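PDB 6LKK: ABC transporter, solute-binding protein, which binds alpha-D-glucose 6-phosphate in the cleft of a solute-binding-protein fold and acts as the sugar-phosphate sensor of a two-component signalling system. Local coordinates for residues Glu46-Arg51 with Leu220-His225; Val242-Val247 with Asp258-Ser263; Asp251-Arg256 with Gln265-Leu270. All blocks are in the same frame, centred on the assembly; numbering follows the deposited sequence.

Contact 1 of 3, residues Glu46-Arg51 with Leu220-His225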
# COMPACT_ATOMS: atom_id res chain seq x y z
N GLU A 46 -21.34 -4.53 6.34
CA GLU A 46 -21.36 -5.73 7.15
C GLU A 46 -22.14 -5.49 8.43
O GLU A 46 -22.06 -4.42 9.04
CB GLU A 46 -19.92 -6.15 7.48
CG GLU A 46 -19.79 -7.55 8.04
CD GLU A 46 -18.34 -7.96 8.16
OE1 GLU A 46 -17.46 -7.13 7.85
OE2 GLU A 46 -18.07 -9.11 8.57
N ASP A 47 -22.92 -6.50 8.84
CA ASP A 47 -23.69 -6.36 10.07
C ASP A 47 -22.75 -6.16 11.25
O ASP A 47 -21.70 -6.79 11.36
CB ASP A 47 -24.58 -7.58 10.30
CG ASP A 47 -25.44 -7.44 11.53
OD1 ASP A 47 -26.27 -6.50 11.57
OD2 ASP A 47 -25.29 -8.25 12.47
N PHE A 48 -23.16 -5.26 12.15
CA PHE A 48 -22.33 -4.80 13.25
C PHE A 48 -21.86 -5.96 14.14
O PHE A 48 -20.76 -5.89 14.71
CB PHE A 48 -23.13 -3.76 14.04
CG PHE A 48 -22.47 -3.27 15.28
CD1 PHE A 48 -21.50 -2.29 15.22
CD2 PHE A 48 -22.88 -3.74 16.51
CE1 PHE A 48 -20.92 -1.81 16.38
CE2 PHE A 48 -22.31 -3.26 17.67
CZ PHE A 48 -21.32 -2.30 17.60
N SER A 49 -22.65 -7.03 14.26
CA SER A 49 -22.29 -8.16 15.11
C SER A 49 -21.39 -9.18 14.42
O SER A 49 -20.83 -10.05 15.10
CB SER A 49 -23.56 -8.87 15.60
OG SER A 49 -24.29 -9.42 14.51
N GLU A 50 -21.24 -9.11 13.09
CA GLU A 50 -20.42 -10.06 12.35
C GLU A 50 -19.02 -9.54 12.05
O GLU A 50 -18.16 -10.33 11.64
CB GLU A 50 -21.10 -10.42 11.03
CG GLU A 50 -22.36 -11.26 11.18
CD GLU A 50 -23.30 -11.13 9.99
OE1 GLU A 50 -22.82 -10.72 8.90
OE2 GLU A 50 -24.50 -11.41 10.14
N ARG A 51 -18.77 -8.25 12.26
CA ARG A 51 -17.55 -7.63 11.79
C ARG A 51 -16.31 -8.22 12.45
O ARG A 51 -16.36 -8.76 13.56
CB ARG A 51 -17.58 -6.13 12.05
CG ARG A 51 -18.52 -5.36 11.15
CD ARG A 51 -18.51 -3.90 11.51
NE ARG A 51 -19.37 -3.11 10.63
CZ ARG A 51 -19.54 -1.80 10.73
NH1 ARG A 51 -18.92 -1.12 11.67
NH2 ARG A 51 -20.35 -1.18 9.88
N LEU A 220 -8.75 -0.12 14.63
CA LEU A 220 -9.69 -1.00 15.31
C LEU A 220 -11.09 -0.80 14.72
O LEU A 220 -11.56 0.33 14.59
CB LEU A 220 -9.71 -0.72 16.81
CG LEU A 220 -8.40 -0.92 17.59
CD1 LEU A 220 -8.65 -0.72 19.08
CD2 LEU A 220 -7.82 -2.30 17.34
N VAL A 221 -11.74 -1.91 14.38
CA VAL A 221 -13.05 -1.89 13.75
C VAL A 221 -14.13 -1.85 14.82
O VAL A 221 -14.08 -2.61 15.80
CB VAL A 221 -13.23 -3.11 12.82
CG1 VAL A 221 -14.63 -3.14 12.23
CG2 VAL A 221 -12.19 -3.08 11.72
N LYS A 222 -15.12 -0.99 14.63
CA LYS A 222 -16.24 -0.90 15.57
C LYS A 222 -17.16 -2.09 15.36
O LYS A 222 -17.71 -2.28 14.26
CB LYS A 222 -16.99 0.41 15.39
CG LYS A 222 -18.06 0.64 16.45
CD LYS A 222 -18.84 1.92 16.22
CE LYS A 222 -18.02 3.15 16.58
NZ LYS A 222 -18.70 4.41 16.19
N ASN A 223 -17.35 -2.90 16.40
CA ASN A 223 -18.19 -4.08 16.32
C ASN A 223 -18.85 -4.30 17.67
O ASN A 223 -18.60 -3.57 18.64
CB ASN A 223 -17.38 -5.31 15.88
CG ASN A 223 -16.20 -5.59 16.79
OD1 ASN A 223 -16.17 -5.15 17.94
ND2 ASN A 223 -15.23 -6.35 16.29
N ALA A 224 -19.72 -5.31 17.73
CA ALA A 224 -20.52 -5.53 18.93
C ALA A 224 -19.69 -6.13 20.05
O ALA A 224 -19.80 -5.71 21.21
CB ALA A 224 -21.71 -6.43 18.61
N HIS A 225 -18.86 -7.12 19.74
CA HIS A 225 -18.12 -7.88 20.74
C HIS A 225 -16.66 -7.90 20.32
O HIS A 225 -16.16 -8.91 19.79
CB HIS A 225 -18.70 -9.28 20.88
CG HIS A 225 -20.19 -9.30 21.04
ND1 HIS A 225 -20.83 -8.74 22.13
CD2 HIS A 225 -21.17 -9.78 20.23
CE1 HIS A 225 -22.13 -8.88 21.99
NE2 HIS A 225 -22.37 -9.51 20.85
O HOH W 1 -18.85 -8.42 17.13
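Phe48 O is met from two sources across the contact: Ala224 N donates to it over 3.2 Å, and Asn223 CA makes a C-H...O contact with it at 3.5 Å. The amide hydrogen arrives well above the carbonyl plane and the bond is bent, 139° at the hydrogen, so the grip is modest. The Phe48 ring, carried over by CG lying anti to the backbone N (chi1 175°), turns one face to the Asn223-Ala224 peptide, though how close it comes is doubtful. Its edge meets the aliphatic part of Lys222, CE1 to CG at 3.8 Å, while CD2 rests 3.6 Å from Ala224 CB. An apolar ring suits these hydrocarbon neighbours, and the small methyl of Ala224 lets the loops come close.

Arg51 makes the second grip. Its extended chain crosses Val221 at about a right angle, CD to CG1 at 4.0 Å, and NH1 donates to Lys222 O over 3.1 Å, the oxygen lying somewhat out of the guanidinium plane. NH2 pairs with Asp69 in a salt bridge, which helps fix the rotation of the group. Asn223, buried, sets its CB against Arg51 CB and turns its ND2 to Gly52 O and Asp53 OD1, two acceptors that an asparagine amide nitrogen can serve. Towards the exposed end, a water donates to Ser49 O and accepts from His225 N, the latter over 2.9 Å.

In this solute-binding-protein fold the contact ties the loop after helix 36-45 to segment 220-225, away from the sugar-phosphate pocket (Val221 to Thr36 about 12 Å, side chain to side chain). It lies beside the antiparallel pairing of strands 54-56 and 213-221, where Val221 bonds to Asp53 through the backbone, with Tyr6 of strand 2-7 against Arg51 and Val221, and Arg230 of helix 230-237 against Asn223.

Contact 2 of 3, residues Val242-Val247 with Asp258-Ser263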
# COMPACT_ATOMS: atom_id res chain seq x y z
N VAL A 242 8.95 -6.82 16.16
CA VAL A 242 8.19 -7.29 15.01
C VAL A 242 8.50 -6.44 13.78
O VAL A 242 8.67 -6.97 12.67
CB VAL A 242 6.68 -7.29 15.34
CG1 VAL A 242 5.85 -7.59 14.11
CG2 VAL A 242 6.40 -8.30 16.44
N GLN A 243 8.57 -5.12 13.95
CA GLN A 243 8.96 -4.25 12.84
C GLN A 243 10.35 -4.62 12.32
O GLN A 243 10.59 -4.63 11.11
CB GLN A 243 8.91 -2.79 13.28
CG GLN A 243 7.51 -2.25 13.53
CD GLN A 243 6.89 -1.63 12.30
OE1 GLN A 243 7.54 -0.88 11.57
NE2 GLN A 243 5.61 -1.93 12.06
N GLN A 244 11.27 -4.93 13.24
CA GLN A 244 12.61 -5.34 12.84
C GLN A 244 12.58 -6.63 12.04
O GLN A 244 13.34 -6.79 11.07
CB GLN A 244 13.48 -5.49 14.09
CG GLN A 244 14.93 -5.88 13.83
CD GLN A 244 15.75 -4.75 13.24
OE1 GLN A 244 15.51 -3.58 13.51
NE2 GLN A 244 16.75 -5.10 12.44
N ARG A 245 11.70 -7.56 12.42
CA ARG A 245 11.56 -8.81 11.67
C ARG A 245 11.05 -8.55 10.26
O ARG A 245 11.51 -9.18 9.30
CB ARG A 245 10.62 -9.76 12.40
CG ARG A 245 11.25 -10.55 13.54
CD ARG A 245 10.21 -11.44 14.21
NE ARG A 245 9.98 -11.06 15.60
CZ ARG A 245 8.85 -11.26 16.26
NH1 ARG A 245 7.81 -11.84 15.67
NH2 ARG A 245 8.75 -10.88 17.53
N LEU A 246 10.09 -7.63 10.11
CA LEU A 246 9.57 -7.31 8.78
C LEU A 246 10.64 -6.66 7.91
O LEU A 246 10.73 -6.94 6.71
CB LEU A 246 8.35 -6.41 8.90
CG LEU A 246 7.10 -7.07 9.51
CD1 LEU A 246 6.04 -6.03 9.82
CD2 LEU A 246 6.55 -8.13 8.57
N VAL A 247 11.45 -5.78 8.50
CA VAL A 247 12.55 -5.17 7.76
C VAL A 247 13.55 -6.24 7.32
O VAL A 247 13.94 -6.30 6.15
CB VAL A 247 13.23 -4.09 8.62
CG1 VAL A 247 14.53 -3.60 7.98
CG2 VAL A 247 12.28 -2.92 8.83
N ASP A 258 13.62 3.26 15.94
CA ASP A 258 14.58 2.35 16.54
C ASP A 258 14.66 1.01 15.80
O ASP A 258 14.96 -0.02 16.41
CB ASP A 258 14.25 2.12 18.02
CG ASP A 258 12.84 1.60 18.24
OD1 ASP A 258 12.11 1.42 17.24
OD2 ASP A 258 12.46 1.38 19.41
N VAL A 259 14.40 1.02 14.50
CA VAL A 259 14.43 -0.18 13.68
C VAL A 259 15.33 0.07 12.48
O VAL A 259 15.34 1.17 11.92
CB VAL A 259 13.01 -0.59 13.23
CG1 VAL A 259 13.06 -1.71 12.19
CG2 VAL A 259 12.19 -1.02 14.43
N SER A 260 16.08 -0.96 12.09
CA SER A 260 17.03 -0.84 10.99
C SER A 260 16.34 -0.38 9.71
O SER A 260 15.14 -0.59 9.51
CB SER A 260 17.70 -2.19 10.73
OG SER A 260 18.42 -2.64 11.85
N GLU A 261 17.13 0.25 8.85
CA GLU A 261 16.78 0.46 7.46
C GLU A 261 17.51 -0.59 6.63
O GLU A 261 18.72 -0.78 6.78
CB GLU A 261 17.17 1.86 6.99
CG GLU A 261 16.44 2.98 7.73
CD GLU A 261 17.00 4.35 7.40
OE1 GLU A 261 17.88 4.45 6.51
OE2 GLU A 261 16.57 5.34 8.03
N GLN A 262 16.77 -1.28 5.77
CA GLN A 262 17.33 -2.33 4.93
C GLN A 262 16.70 -2.23 3.54
O GLN A 262 15.48 -2.15 3.42
CB GLN A 262 17.07 -3.71 5.53
CG GLN A 262 17.75 -4.86 4.82
CD GLN A 262 17.41 -6.20 5.44
OE1 GLN A 262 17.72 -6.46 6.60
NE2 GLN A 262 16.75 -7.06 4.67
N SER A 263 17.55 -2.23 2.51
CA SER A 263 17.08 -2.11 1.13
C SER A 263 18.02 -2.95 0.25
O SER A 263 18.76 -2.44 -0.58
CB SER A 263 17.03 -0.65 0.69
OG SER A 263 18.23 0.03 1.02
O HOH W 2 15.25 -2.79 16.17
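Val247 lies over Val259, its CG2 3.7 Å from Val259 CG1, the two side chains lying alongside and pointing opposite ways. The other branch, CG1, stands anti to the backbone N (chi1 170°) and reaches further along the loop, to 3.5 Å from Gln262 CB. A beta-branched residue thus serves two neighbours at once, one methyl for each. Val259 CG2 in turn rests 3.9 Å from Gln243 CB.

Beside this apolar patch, Gln244 makes a two-point amide grip on Ser260. Its OE1 accepts from Ser260 N over 3.0 Å in a nearly straight bond, 171° at the hydrogen, and NE2 donates to Ser260 OG, which lies in the amide plane. The bend at chi2 (72°) swings the carboxamide toward the loop, and with both ends of the amide engaged its flip is settled. A water donates to OE1 and also to Asp258 O, the first over 2.8 Å, so OE1 holds two donors. Glutamine fits here because its amide offers an acceptor and a donor side by side, matching the N-H and hydroxyl of Ser260.

Further along, Gln262 gives its NE2 to Asp251 OD1 and Ala248 O, while the polar end of Gln243 turns inward to Ser254, Ile255 and Phe95.

The chain thus leaves helix 240-250, passes through strand 253-254 and comes back along the helix, running in the same direction as it, within one lobe of the solute-binding-protein fold; Gln243 lies about 12 Å from the bound sugar phosphate, side chain to ligand.

Contact 3 of 3, residues Asp251-Arg256 with Gln265-Leu270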
# COMPACT_ATOMS: atom_id res chain seq x y z
N ASP A 251 12.70 -6.52 3.54
CA ASP A 251 13.11 -5.16 3.20
C ASP A 251 11.94 -4.20 3.37
O ASP A 251 11.80 -3.23 2.61
CB ASP A 251 13.67 -5.07 1.78
CG ASP A 251 14.89 -5.94 1.58
OD1 ASP A 251 15.91 -5.69 2.26
OD2 ASP A 251 14.83 -6.86 0.74
N ALA A 252 11.07 -4.47 4.33
CA ALA A 252 10.04 -3.51 4.68
C ALA A 252 10.69 -2.23 5.17
O ALA A 252 11.86 -2.21 5.57
CB ALA A 252 9.10 -4.07 5.74
N LYS A 253 9.92 -1.14 5.14
CA LYS A 253 10.36 0.14 5.67
C LYS A 253 9.58 0.41 6.95
O LYS A 253 8.38 0.70 6.90
CB LYS A 253 10.19 1.24 4.63
CG LYS A 253 11.19 1.13 3.49
CD LYS A 253 10.96 2.18 2.42
CE LYS A 253 12.13 2.23 1.44
NZ LYS A 253 12.33 0.95 0.71
N SER A 254 10.25 0.29 8.08
CA SER A 254 9.60 0.39 9.38
C SER A 254 9.11 1.81 9.64
O SER A 254 9.70 2.80 9.19
CB SER A 254 10.56 -0.03 10.49
OG SER A 254 10.00 0.20 11.77
N ILE A 255 8.02 1.90 10.40
CA ILE A 255 7.52 3.19 10.88
C ILE A 255 8.28 3.70 12.09
O ILE A 255 8.10 4.85 12.48
CB ILE A 255 6.02 3.06 11.20
CG1 ILE A 255 5.37 4.43 11.44
CG2 ILE A 255 5.79 2.15 12.40
CD1 ILE A 255 5.40 5.36 10.24
N ARG A 256 9.15 2.88 12.69
CA ARG A 256 9.78 3.20 13.95
C ARG A 256 11.18 3.78 13.76
O ARG A 256 11.90 3.43 12.81
CB ARG A 256 9.88 1.96 14.84
CG ARG A 256 8.54 1.41 15.29
CD ARG A 256 8.73 0.18 16.18
NE ARG A 256 9.42 0.50 17.43
CZ ARG A 256 8.84 0.61 18.63
NH1 ARG A 256 7.54 0.44 18.78
NH2 ARG A 256 9.58 0.91 19.68
N GLN A 265 19.72 -5.17 -2.54
CA GLN A 265 19.67 -5.31 -4.00
C GLN A 265 18.99 -4.07 -4.57
O GLN A 265 19.36 -2.94 -4.19
CB GLN A 265 19.03 -6.64 -4.34
CG GLN A 265 19.82 -7.84 -3.83
CD GLN A 265 19.15 -9.16 -4.15
OE1 GLN A 265 18.11 -9.51 -3.59
NE2 GLN A 265 19.75 -9.91 -5.07
N SER A 266 18.00 -4.21 -5.46
CA SER A 266 17.48 -3.06 -6.20
C SER A 266 16.46 -2.25 -5.41
O SER A 266 16.02 -1.20 -5.90
CB SER A 266 16.86 -3.52 -7.52
OG SER A 266 15.60 -4.12 -7.31
N ILE A 267 16.05 -2.70 -4.22
CA ILE A 267 15.22 -1.87 -3.36
C ILE A 267 16.02 -0.64 -2.96
O ILE A 267 17.23 -0.72 -2.70
CB ILE A 267 14.75 -2.66 -2.13
CG1 ILE A 267 14.02 -3.95 -2.54
CG2 ILE A 267 13.86 -1.80 -1.24
CD1 ILE A 267 12.69 -3.73 -3.23
N GLU A 268 15.36 0.51 -2.91
CA GLU A 268 16.03 1.76 -2.59
C GLU A 268 15.66 2.23 -1.19
O GLU A 268 14.52 2.09 -0.75
CB GLU A 268 15.67 2.86 -3.60
CG GLU A 268 16.16 2.58 -5.02
CD GLU A 268 17.66 2.78 -5.19
OE1 GLU A 268 18.34 3.18 -4.23
OE2 GLU A 268 18.16 2.53 -6.31
N ASN A 269 16.66 2.78 -0.49
CA ASN A 269 16.43 3.50 0.75
C ASN A 269 15.66 4.78 0.46
O ASN A 269 15.77 5.36 -0.62
CB ASN A 269 17.78 3.82 1.41
CG ASN A 269 17.63 4.47 2.76
OD1 ASN A 269 17.34 5.67 2.87
ND2 ASN A 269 17.86 3.70 3.82
N LEU A 270 14.86 5.21 1.44
CA LEU A 270 14.05 6.41 1.25
C LEU A 270 14.90 7.60 0.83
O LEU A 270 14.47 8.43 0.03
CB LEU A 270 13.26 6.74 2.52
CG LEU A 270 11.99 5.93 2.78
CD1 LEU A 270 11.39 6.37 4.11
CD2 LEU A 270 10.97 6.09 1.66
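Lys253 carries the close part of this contact, and Ile267, Glu268 and Leu270 receive it. Its methylenes lie obliquely across Leu270, with CD 3.9 Å from CG and 4.0 Å from CD2, so that the hydrocarbon of a charged residue does the work of an apolar one. Beyond them the chain turns at its last torsion (chi4 61°), which brings NZ to Glu268 O over 2.9 Å; the ammonium group comes up 21° out of the carbonyl plane. Ile267 CG2 sits 3.7 Å from the same NZ. Lysine suits the position because its long, flexible chain can pack by its methylenes and still deliver a charge to its end; Leu270 offers the methylenes an apolar surface, and Ile267 lies beside the ammonium.

The rest is much looser. The backbones stay well apart, the CA atoms of Lys253 and Asn269 being 8.5 Å from each other, and no backbone hydrogen bond joins the two segments. Asp251 only grazes the other segment, its CB 4.5 Å from Ile267 CG2, and spends its carboxylate elsewhere, on Arg193, Gln262 and Asp264. Glu268 and Asn269 point away from the strand on the partly exposed side; there Asn269 uses OD1 on Lys271 N and ND2 on Glu261, a pairing that folds the loop upon itself.

Strand 253-254 pairs with strand 92-105, whose Leu97 touches both Lys253 and Leu270, and helix 189-197 lies against Ile267. Glu189 of that helix forms a salt bridge with Lys253 NZ. With a carboxylate and a carbonyl oxygen both at hand, the ammonium is probably kept protonated, and one charge joins strand, loop and helix through a shared point.

From the N terminus, the chain first enters contact 1 in the loop after helix 36-45 and closes it 169 residues later, from the final residues of strand 213-221 onward, so a large part of the protein lies within that loop. Contacts 2 and 3 come after contact 1 has closed, and close far shorter loops near the C-terminal part. They cross each other: segments 242-247, 251-256, 258-263 and 265-270 alternate, which stitches helix 240-250, strand 253-254 and the following loop into one unit. The two touch, their centres about 8 Å apart. Contacts 1 and 3 both reach the same branched sheet, on opposite sides of the chain's centre.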